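Trichothecene 3-O-acetyltransferase (Gibberella zeae, PDB 2RKV) probably transfers the acetyl group of acetyl coenzyme A to the 3-hydroxyl of trichothecene mycotoxins such as T-2 toxin and deoxynivalenol, as a BAHD-superfamily acyltransferase. Local coordinates at residues 8-13 with 348-353; 44-49 with 82-87; 146-151 with 390-395. One frame throughout, in Å; residues are numbered along the deposited sequence. Where two conformers were deposited one is given.

Interaction 1 of 3, residues 8-13 with 348-353; sequences DTLGQL and RGLATY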
loop_
_atom_site.group_PDB
_atom_site.type_symbol
_atom_site.label_atom_id
_atom_site.label_comp_id
_atom_site.label_asym_id
_atom_site.label_seq_id
_atom_site.Cartn_x
_atom_site.Cartn_y
_atom_site.Cartn_z
ATOM N N ASP A 8 12.762 -9.376 6.395
ATOM C CA ASP A 8 12.410 -10.326 5.344
ATOM C C ASP A 8 13.386 -10.139 4.196
ATOM O O ASP A 8 13.781 -9.010 3.890
ATOM C CB ASP A 8 10.998 -10.035 4.823
ATOM C CG ASP A 8 9.930 -10.334 5.850
ATOM O OD1 ASP A 8 9.586 -11.522 6.012
ATOM O OD2 ASP A 8 9.418 -9.373 6.458
ATOM N N THR A 9 13.768 -11.238 3.552
ATOM C CA THR A 9 14.638 -11.127 2.377
ATOM C C THR A 9 14.009 -10.227 1.305
ATOM O O THR A 9 14.698 -9.403 0.696
ATOM C CB THR A 9 15.036 -12.511 1.844
ATOM O OG1 THR A 9 15.722 -13.215 2.893
ATOM C CG2 THR A 9 15.966 -12.381 0.631
ATOM N N LEU A 10 12.697 -10.355 1.121
ATOM C CA LEU A 10 11.959 -9.509 0.186
ATOM C C LEU A 10 12.011 -8.038 0.596
ATOM O O LEU A 10 11.939 -7.148 -0.263
ATOM C CB LEU A 10 10.506 -9.980 0.067
ATOM C CG LEU A 10 10.287 -11.375 -0.526
ATOM C CD1 LEU A 10 8.820 -11.779 -0.363
ATOM C CD2 LEU A 10 10.707 -11.400 -1.993
ATOM N N GLY A 11 12.146 -7.789 1.900
ATOM C CA GLY A 11 12.244 -6.424 2.427
ATOM C C GLY A 11 13.622 -5.801 2.254
ATOM O O GLY A 11 13.838 -4.633 2.611
ATOM N N GLN A 12 14.569 -6.577 1.730
ATOM C CA GLN A 12 15.884 -6.038 1.428
ATOM C C GLN A 12 15.877 -5.375 0.035
ATOM O O GLN A 12 16.901 -4.860 -0.392
ATOM C CB GLN A 12 16.982 -7.114 1.530
ATOM C CG GLN A 12 16.957 -7.982 2.813
ATOM C CD GLN A 12 17.563 -7.301 4.052
ATOM O OE1 GLN A 12 18.166 -6.230 3.969
ATOM N NE2 GLN A 12 17.405 -7.945 5.208
ATOM N N LEU A 13 14.733 -5.404 -0.662
ATOM C CA LEU A 13 14.560 -4.671 -1.937
ATOM C C LEU A 13 14.886 -3.192 -1.726
ATOM O O LEU A 13 14.324 -2.557 -0.818
ATOM C CB LEU A 13 13.130 -4.813 -2.483
ATOM C CG LEU A 13 12.736 -6.130 -3.161
ATOM C CD1 LEU A 13 11.218 -6.293 -3.236
ATOM C CD2 LEU A 13 13.359 -6.221 -4.545
ATOM N N ARG A 348 9.348 -17.533 -3.983
ATOM C CA ARG A 348 10.555 -18.238 -3.547
ATOM C C ARG A 348 11.739 -17.917 -4.462
ATOM O O ARG A 348 12.868 -17.777 -3.994
ATOM C CB ARG A 348 10.322 -19.750 -3.474
ATOM C CG ARG A 348 9.403 -20.167 -2.340
ATOM C CD ARG A 348 9.189 -21.673 -2.357
ATOM N NE ARG A 348 10.410 -22.390 -1.993
ATOM C CZ ARG A 348 10.657 -23.670 -2.268
ATOM N NH1 ARG A 348 9.775 -24.400 -2.942
ATOM N NH2 ARG A 348 11.804 -24.219 -1.883
ATOM N N GLY A 349 11.471 -17.797 -5.762
ATOM C CA GLY A 349 12.498 -17.438 -6.736
ATOM C C GLY A 349 13.070 -16.052 -6.505
ATOM O O GLY A 349 14.295 -15.876 -6.451
ATOM N N LEU A 350 12.183 -15.068 -6.349
ATOM C CA LEU A 350 12.606 -13.699 -6.056
ATOM C C LEU A 350 13.431 -13.636 -4.757
ATOM O O LEU A 350 14.520 -13.049 -4.737
ATOM C CB LEU A 350 11.401 -12.755 -5.985
ATOM C CG LEU A 350 11.726 -11.304 -5.611
ATOM C CD1 LEU A 350 12.715 -10.651 -6.600
ATOM C CD2 LEU A 350 10.473 -10.483 -5.507
ATOM N N ALA A 351 12.927 -14.263 -3.694
ATOM C CA ALA A 351 13.650 -14.299 -2.419
ATOM C C ALA A 351 15.024 -14.952 -2.577
ATOM O O ALA A 351 16.009 -14.454 -2.049
ATOM C CB ALA A 351 12.830 -14.993 -1.326
ATOM N N THR A 352 15.087 -16.045 -3.340
ATOM C CA THR A 352 16.345 -16.774 -3.546
ATOM C C THR A 352 17.362 -15.936 -4.321
ATOM O O THR A 352 18.533 -15.863 -3.938
ATOM C CB THR A 352 16.106 -18.141 -4.236
ATOM O OG1 THR A 352 15.225 -18.924 -3.420
ATOM C CG2 THR A 352 17.417 -18.906 -4.384
ATOM N N TYR A 353 16.909 -15.286 -5.393
ATOM C CA TYR A 353 17.779 -14.403 -6.165
ATOM C C TYR A 353 18.355 -13.291 -5.285
ATOM O O TYR A 353 19.556 -12.999 -5.333
ATOM C CB TYR A 353 17.040 -13.800 -7.358
ATOM C CG TYR A 353 17.947 -12.986 -8.249
ATOM C CD1 TYR A 353 18.696 -13.598 -9.257
ATOM C CD2 TYR A 353 18.077 -11.607 -8.073
ATOM C CE1 TYR A 353 19.538 -12.852 -10.077
ATOM C CE2 TYR A 353 18.927 -10.852 -8.887
ATOM C CZ TYR A 353 19.649 -11.485 -9.887
ATOM O OH TYR A 353 20.484 -10.748 -10.702
#
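T9 opens the contact by laying its methyl against the backbone of a helix: CG2 of T9 comes within 3.4 Å of the carbonyl O of A351. The torsion decides which branch does this. With chi1 at -59°, CG2 lies anti to the backbone N and is carried toward the helix, while OG1 stays beside the N and is hydrogen-bonded to the hydroxyl of Y198, so the two branches of one threonine serve different neighbours. L10, the next residue, supplies the apolar part. Its CB does not aim at the helix, but the end of the side chain swings closer, and a single methyl, CD2, makes both contacts: 3.6 Å to CD2 of L350 and 4.2 Å to CB of A351. The leucines meet at a slant, the L350 branch reaching out from the helix with CG anti to its backbone N (chi1 177°). L10 and A351 are also the closest residues by backbone, 5.7 Å between their CA atoms. Beyond L10 the chain completes a short 3-10 turn, marked by the bond from the N of Q12 to the O of T9 at 3.0 Å. All four touching residues are buried; L350 lies about 8 Å from the bound T-2 toxin but does not line its pocket. This is a loop with a 3-10 turn packed on a helix 335 residues later: between strands 5-6 and 20-28, T9 and L10 rest on helix 340-356, where L10 also touches T347, and T9 and L13 touch L354.

Interaction 2 of 3, residues 44-49 with 82-87; sequences QGLKRF and PRVVVK
L46 carries this contact alone on the helix side, and its two methyls lean to different residues, CD2 to P82 and CD1 mainly to V84. CD2 rests on the ring of P82, 3.9 Å from its CG and 4.0 Å from its CB. CD1 lies 3.9 Å from CB of V84 and is equally near its CG1; the same methyl is also 3.9 Å from the carbonyl O of P82. Both pairs of side chains meet aslant, and with chi1 at -75° the CG of L46 is anti to its own carbonyl carbon, which brings the fork of the leucine between P82 and V84. On V84, CG1 sits between the backbone N and carbonyl carbon (chi1 67°), and this places it beside the leucine methyl. The pattern is that of a helix lying on a face of a mixed beta-sheet: helix 35-52 packs over the outermost strand 83-88, within the N-terminal domain of this acyltransferase. The next shell places strand and helix. R83, V85 and K87 bond through their backbones to L139, L141 and F143, holding strand 83-88 against its parallel neighbour 137-144. L139 of that neighbour touches both L46 and V84, and F42 and E43 of the helix add to the packing on V84. Helix 161-176 also contributes, its L171 touching L46 and F49, while R48 reaches from helix 35-52 to the carbonyl O of A174 through its NE.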
loop_
_atom_site.group_PDB
_atom_site.type_symbol
_atom_site.label_atom_id
_atom_site.label_comp_id
_atom_site.label_asym_id
_atom_site.label_seq_id
_atom_site.Cartn_x
_atom_site.Cartn_y
_atom_site.Cartn_z
ATOM N N GLN A 44 -0.691 5.716 26.180
ATOM C CA GLN A 44 -0.708 4.543 27.047
ATOM C C GLN A 44 -0.767 3.257 26.213
ATOM O O GLN A 44 -0.124 2.256 26.554
ATOM C CB GLN A 44 -1.859 4.640 28.058
ATOM C CG GLN A 44 -1.565 5.613 29.201
ATOM C CD GLN A 44 -2.805 6.298 29.773
ATOM O OE1 GLN A 44 -3.942 5.897 29.514
ATOM N NE2 GLN A 44 -2.581 7.351 30.551
ATOM N N GLY A 45 -1.510 3.292 25.105
ATOM C CA GLY A 45 -1.567 2.161 24.176
ATOM C C GLY A 45 -0.198 1.871 23.578
ATOM O O GLY A 45 0.240 0.713 23.521
ATOM N N LEU A 46 0.486 2.922 23.126
ATOM C CA LEU A 46 1.825 2.762 22.545
ATOM C C LEU A 46 2.798 2.155 23.551
ATOM O O LEU A 46 3.594 1.277 23.202
ATOM C CB LEU A 46 2.360 4.092 22.014
ATOM C CG LEU A 46 1.738 4.583 20.704
ATOM C CD1 LEU A 46 2.122 6.031 20.467
ATOM C CD2 LEU A 46 2.173 3.710 19.523
ATOM N N LYS A 47 2.711 2.613 24.798
ATOM C CA LYS A 47 3.544 2.070 25.870
ATOM C C LYS A 47 3.271 0.577 26.094
ATOM O O LYS A 47 4.204 -0.223 26.115
ATOM C CB LYS A 47 3.344 2.863 27.169
ATOM C CG LYS A 47 4.263 2.428 28.301
ATOM C CD LYS A 47 4.185 3.405 29.473
ATOM C CE LYS A 47 4.915 2.855 30.688
ATOM N N ARG A 48 1.999 0.211 26.263
ATOM C CA ARG A 48 1.613 -1.193 26.456
ATOM C C ARG A 48 2.054 -2.088 25.304
ATOM O O ARG A 48 2.548 -3.199 25.517
ATOM C CB ARG A 48 0.102 -1.312 26.631
ATOM C CG ARG A 48 -0.356 -0.902 28.002
ATOM C CD ARG A 48 -1.722 -1.485 28.281
ATOM N NE ARG A 48 -2.730 -0.649 27.662
ATOM C CZ ARG A 48 -3.355 0.338 28.285
ATOM N NH1 ARG A 48 -4.260 1.053 27.637
ATOM N NH2 ARG A 48 -3.075 0.605 29.556
ATOM N N PHE A 49 1.876 -1.594 24.085
ATOM C CA PHE A 49 2.241 -2.354 22.898
ATOM C C PHE A 49 3.753 -2.607 22.885
ATOM O O PHE A 49 4.204 -3.739 22.653
ATOM C CB PHE A 49 1.773 -1.582 21.660
ATOM C CG PHE A 49 1.822 -2.369 20.365
ATOM C CD1 PHE A 49 1.593 -1.713 19.155
ATOM C CD2 PHE A 49 2.074 -3.742 20.346
ATOM C CE1 PHE A 49 1.623 -2.404 17.940
ATOM C CE2 PHE A 49 2.108 -4.443 19.126
ATOM C CZ PHE A 49 1.868 -3.764 17.928
ATOM N N PRO A 82 7.167 3.740 20.118
ATOM C CA PRO A 82 7.106 4.374 18.798
ATOM C C PRO A 82 6.759 5.852 18.946
ATOM O O PRO A 82 5.976 6.205 19.831
ATOM C CB PRO A 82 5.949 3.642 18.111
ATOM C CG PRO A 82 5.815 2.354 18.842
ATOM C CD PRO A 82 6.139 2.693 20.262
ATOM N N ARG A 83 7.353 6.697 18.107
ATOM C CA ARG A 83 7.126 8.143 18.172
ATOM C C ARG A 83 5.739 8.526 17.682
ATOM O O ARG A 83 5.340 8.144 16.574
ATOM C CB ARG A 83 8.149 8.889 17.317
ATOM C CG ARG A 83 9.577 8.853 17.845
ATOM C CD ARG A 83 10.525 9.488 16.843
ATOM N NE ARG A 83 11.850 9.710 17.418
ATOM C CZ ARG A 83 12.845 10.346 16.803
ATOM N NH1 ARG A 83 12.679 10.830 15.578
ATOM N NH2 ARG A 83 14.010 10.499 17.415
ATOM N N VAL A 84 5.018 9.283 18.505
ATOM C CA VAL A 84 3.798 9.962 18.059
ATOM C C VAL A 84 3.997 11.475 18.142
ATOM O O VAL A 84 4.558 11.992 19.111
ATOM C CB VAL A 84 2.508 9.492 18.814
ATOM C CG1 VAL A 84 2.532 9.888 20.277
ATOM C CG2 VAL A 84 1.235 10.031 18.123
ATOM N N VAL A 85 3.578 12.158 17.087
ATOM C CA VAL A 85 3.589 13.612 17.028
ATOM C C VAL A 85 2.137 14.037 17.188
ATOM O O VAL A 85 1.250 13.467 16.554
ATOM C CB VAL A 85 4.130 14.115 15.653
ATOM C CG1 VAL A 85 3.892 15.624 15.465
ATOM C CG2 VAL A 85 5.613 13.795 15.507
ATOM N N VAL A 86 1.901 15.035 18.035
ATOM C CA VAL A 86 0.577 15.621 18.189
ATOM C C VAL A 86 0.612 17.008 17.559
ATOM O O VAL A 86 1.481 17.823 17.898
ATOM C CB VAL A 86 0.153 15.691 19.678
ATOM C CG1 VAL A 86 -1.250 16.288 19.819
ATOM C CG2 VAL A 86 0.223 14.296 20.321
ATOM N N LYS A 87 -0.301 17.238 16.617
ATOM C CA LYS A 87 -0.418 18.500 15.893
ATOM C C LYS A 87 -1.814 19.085 16.065
ATOM O O LYS A 87 -2.802 18.426 15.730
ATOM C CB LYS A 87 -0.193 18.262 14.401
ATOM C CG LYS A 87 1.136 18.709 13.844
ATOM C CD LYS A 87 0.888 19.254 12.454
ATOM C CE LYS A 87 2.129 19.285 11.594
ATOM N NZ LYS A 87 1.758 19.883 10.295
#

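Interaction 3 of 3, residues 146-151 with 390-395; sequences GGLILT and FGLGLG
L150 and F390 form the one aromatic contact here, a CH-pi interaction. CD2 of L150 stands over a face of the F390 ring, 3.9 Å from the centroid and 23° off the normal, so it sits above the ring but displaced toward its rim. The displacement shows in the individual distances: CE1 of F390 is 3.6 Å from that methyl and CZ is 3.7 Å from it. The two side chains come from opposite directions, L150 out of the strand with CG anti to its backbone N (chi1 166°). The other contacts between the segments are purely aliphatic and converge on a single methyl. CD2 of L148 is 3.9 Å from CD1 of L392, and the same CD2 lies 3.9 Å from CD1 of L394. L392 and L394 each cross L148 at about a right angle, and each offers its CD1 to the L148 methyl. Helix 35-52 adds side-chain contacts: I38 touches L148 and L392, F42 lies against L150, and T41 meets L392.

Strand 147-155 runs in the middle of a five-strand mixed sheet, and L148 and L150, two residues apart, direct their CB atoms to the same face. The segment 390-395 is an irregular loop between strands 375-379 and 399-401, the latter an outermost strand of this same sheet; the loop therefore lies over a sheet that its own chain soon joins.

Among polar and backbone partners, L148 and L150 bond through their main chains to Y27 and L25 of the adjacent strand 20-28, which holds the strand carrying both side chains in the sheet. F390 N is hydrogen-bonded to S172 OG, tying the loop to helix 161-176.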
loop_
_atom_site.group_PDB
_atom_site.type_symbol
_atom_site.label_atom_id
_atom_site.label_comp_id
_atom_site.label_asym_id
_atom_site.label_seq_id
_atom_site.Cartn_x
_atom_site.Cartn_y
_atom_site.Cartn_z
ATOM N N GLY A 146 -13.606 19.905 14.635
ATOM C CA GLY A 146 -14.631 18.873 14.700
ATOM C C GLY A 146 -14.145 17.449 14.485
ATOM O O GLY A 146 -14.957 16.532 14.305
ATOM N N GLY A 147 -12.832 17.236 14.524
ATOM C CA GLY A 147 -12.320 15.913 14.177
ATOM C C GLY A 147 -10.919 15.566 14.627
ATOM O O GLY A 147 -10.236 16.345 15.310
ATOM N N LEU A 148 -10.504 14.365 14.244
ATOM C CA LEU A 148 -9.168 13.869 14.521
ATOM C C LEU A 148 -8.711 13.093 13.298
ATOM O O LEU A 148 -9.474 12.278 12.765
ATOM C CB LEU A 148 -9.201 12.933 15.737
ATOM C CG LEU A 148 -7.928 12.154 16.072
ATOM C CD1 LEU A 148 -6.924 13.065 16.761
ATOM C CD2 LEU A 148 -8.258 10.939 16.946
ATOM N N ILE A 149 -7.489 13.350 12.843
ATOM C CA ILE A 149 -6.881 12.512 11.808
ATOM C C ILE A 149 -5.708 11.775 12.421
ATOM O O ILE A 149 -4.748 12.399 12.880
ATOM C CB ILE A 149 -6.406 13.331 10.570
ATOM C CG1 ILE A 149 -7.588 14.040 9.908
ATOM C CG2 ILE A 149 -5.665 12.415 9.567
ATOM C CD1 ILE A 149 -7.169 15.082 8.883
ATOM N N LEU A 150 -5.803 10.448 12.431
ATOM C CA LEU A 150 -4.711 9.606 12.888
ATOM C C LEU A 150 -3.962 9.110 11.665
ATOM O O LEU A 150 -4.558 8.487 10.793
ATOM C CB LEU A 150 -5.245 8.408 13.683
ATOM C CG LEU A 150 -4.245 7.268 13.946
ATOM C CD1 LEU A 150 -3.025 7.750 14.739
ATOM C CD2 LEU A 150 -4.913 6.098 14.646
ATOM N N THR A 151 -2.660 9.377 11.603
ATOM C CA THR A 151 -1.860 8.909 10.474
ATOM C C THR A 151 -0.790 7.942 10.962
ATOM O O THR A 151 -0.113 8.202 11.954
ATOM C CB THR A 151 -1.219 10.078 9.706
ATOM O OG1 THR A 151 -2.249 10.962 9.242
ATOM C CG2 THR A 151 -0.379 9.564 8.504
ATOM N N PHE A 390 -9.439 2.248 18.688
ATOM C CA PHE A 390 -8.334 2.630 19.587
ATOM C C PHE A 390 -8.757 3.056 21.003
ATOM O O PHE A 390 -8.028 3.792 21.669
ATOM C CB PHE A 390 -7.448 3.714 18.947
ATOM C CG PHE A 390 -6.862 3.306 17.627
ATOM C CD1 PHE A 390 -7.539 3.591 16.441
ATOM C CD2 PHE A 390 -5.654 2.615 17.574
ATOM C CE1 PHE A 390 -7.009 3.193 15.204
ATOM C CE2 PHE A 390 -5.110 2.214 16.355
ATOM C CZ PHE A 390 -5.792 2.507 15.165
ATOM N N GLY A 391 -9.924 2.599 21.457
ATOM C CA GLY A 391 -10.424 2.971 22.790
ATOM C C GLY A 391 -10.629 4.471 22.963
ATOM O O GLY A 391 -10.681 4.978 24.097
ATOM N N LEU A 392 -10.777 5.188 21.849
ATOM C CA LEU A 392 -10.864 6.652 21.906
ATOM C C LEU A 392 -12.271 7.158 22.194
ATOM O O LEU A 392 -12.448 8.339 22.490
ATOM C CB LEU A 392 -10.324 7.293 20.614
ATOM C CG LEU A 392 -8.886 6.954 20.220
ATOM C CD1 LEU A 392 -8.522 7.602 18.879
ATOM C CD2 LEU A 392 -7.881 7.312 21.325
ATOM N N GLY A 393 -13.263 6.272 22.099
ATOM C CA GLY A 393 -14.667 6.636 22.330
ATOM C C GLY A 393 -15.290 7.481 21.227
ATOM O O GLY A 393 -16.301 8.162 21.449
ATOM N N LEU A 394 -14.702 7.426 20.033
ATOM C CA LEU A 394 -15.145 8.266 18.912
ATOM C C LEU A 394 -15.966 7.492 17.892
ATOM O O LEU A 394 -16.484 8.082 16.943
ATOM C CB LEU A 394 -13.945 8.908 18.206
ATOM C CG LEU A 394 -12.979 9.710 19.091
ATOM C CD1 LEU A 394 -11.812 10.221 18.273
ATOM C CD2 LEU A 394 -13.742 10.859 19.755
ATOM N N GLY A 395 -16.070 6.177 18.095
ATOM C CA GLY A 395 -16.702 5.282 17.126
ATOM C C GLY A 395 -15.660 4.806 16.130
ATOM O O GLY A 395 -14.458 4.942 16.362
#

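Overall arrangement
Interactions 2 and 3 belong together: their centres are 14 Å apart, and both involve the five-strand mixed sheet, interaction 2 at its edge strand 83-88 and interaction 3 at its central strand 147-155. Helix 35-52, a partner in interaction 2, also touches L148, L150 and L392 of interaction 3. Interaction 1 stands apart, its centre 37 Å from that of interaction 3 and on the opposite side of the chain's centre. Its touching residues are all buried, whereas interactions 2 and 3 each include partly exposed ones. A methyl approaches a carbonyl O more closely in interaction 1 than in interaction 2; interaction 3 alone uses a ring face. In sequence, 44-49 with 82-87 is nested within the loop closed by interaction 1.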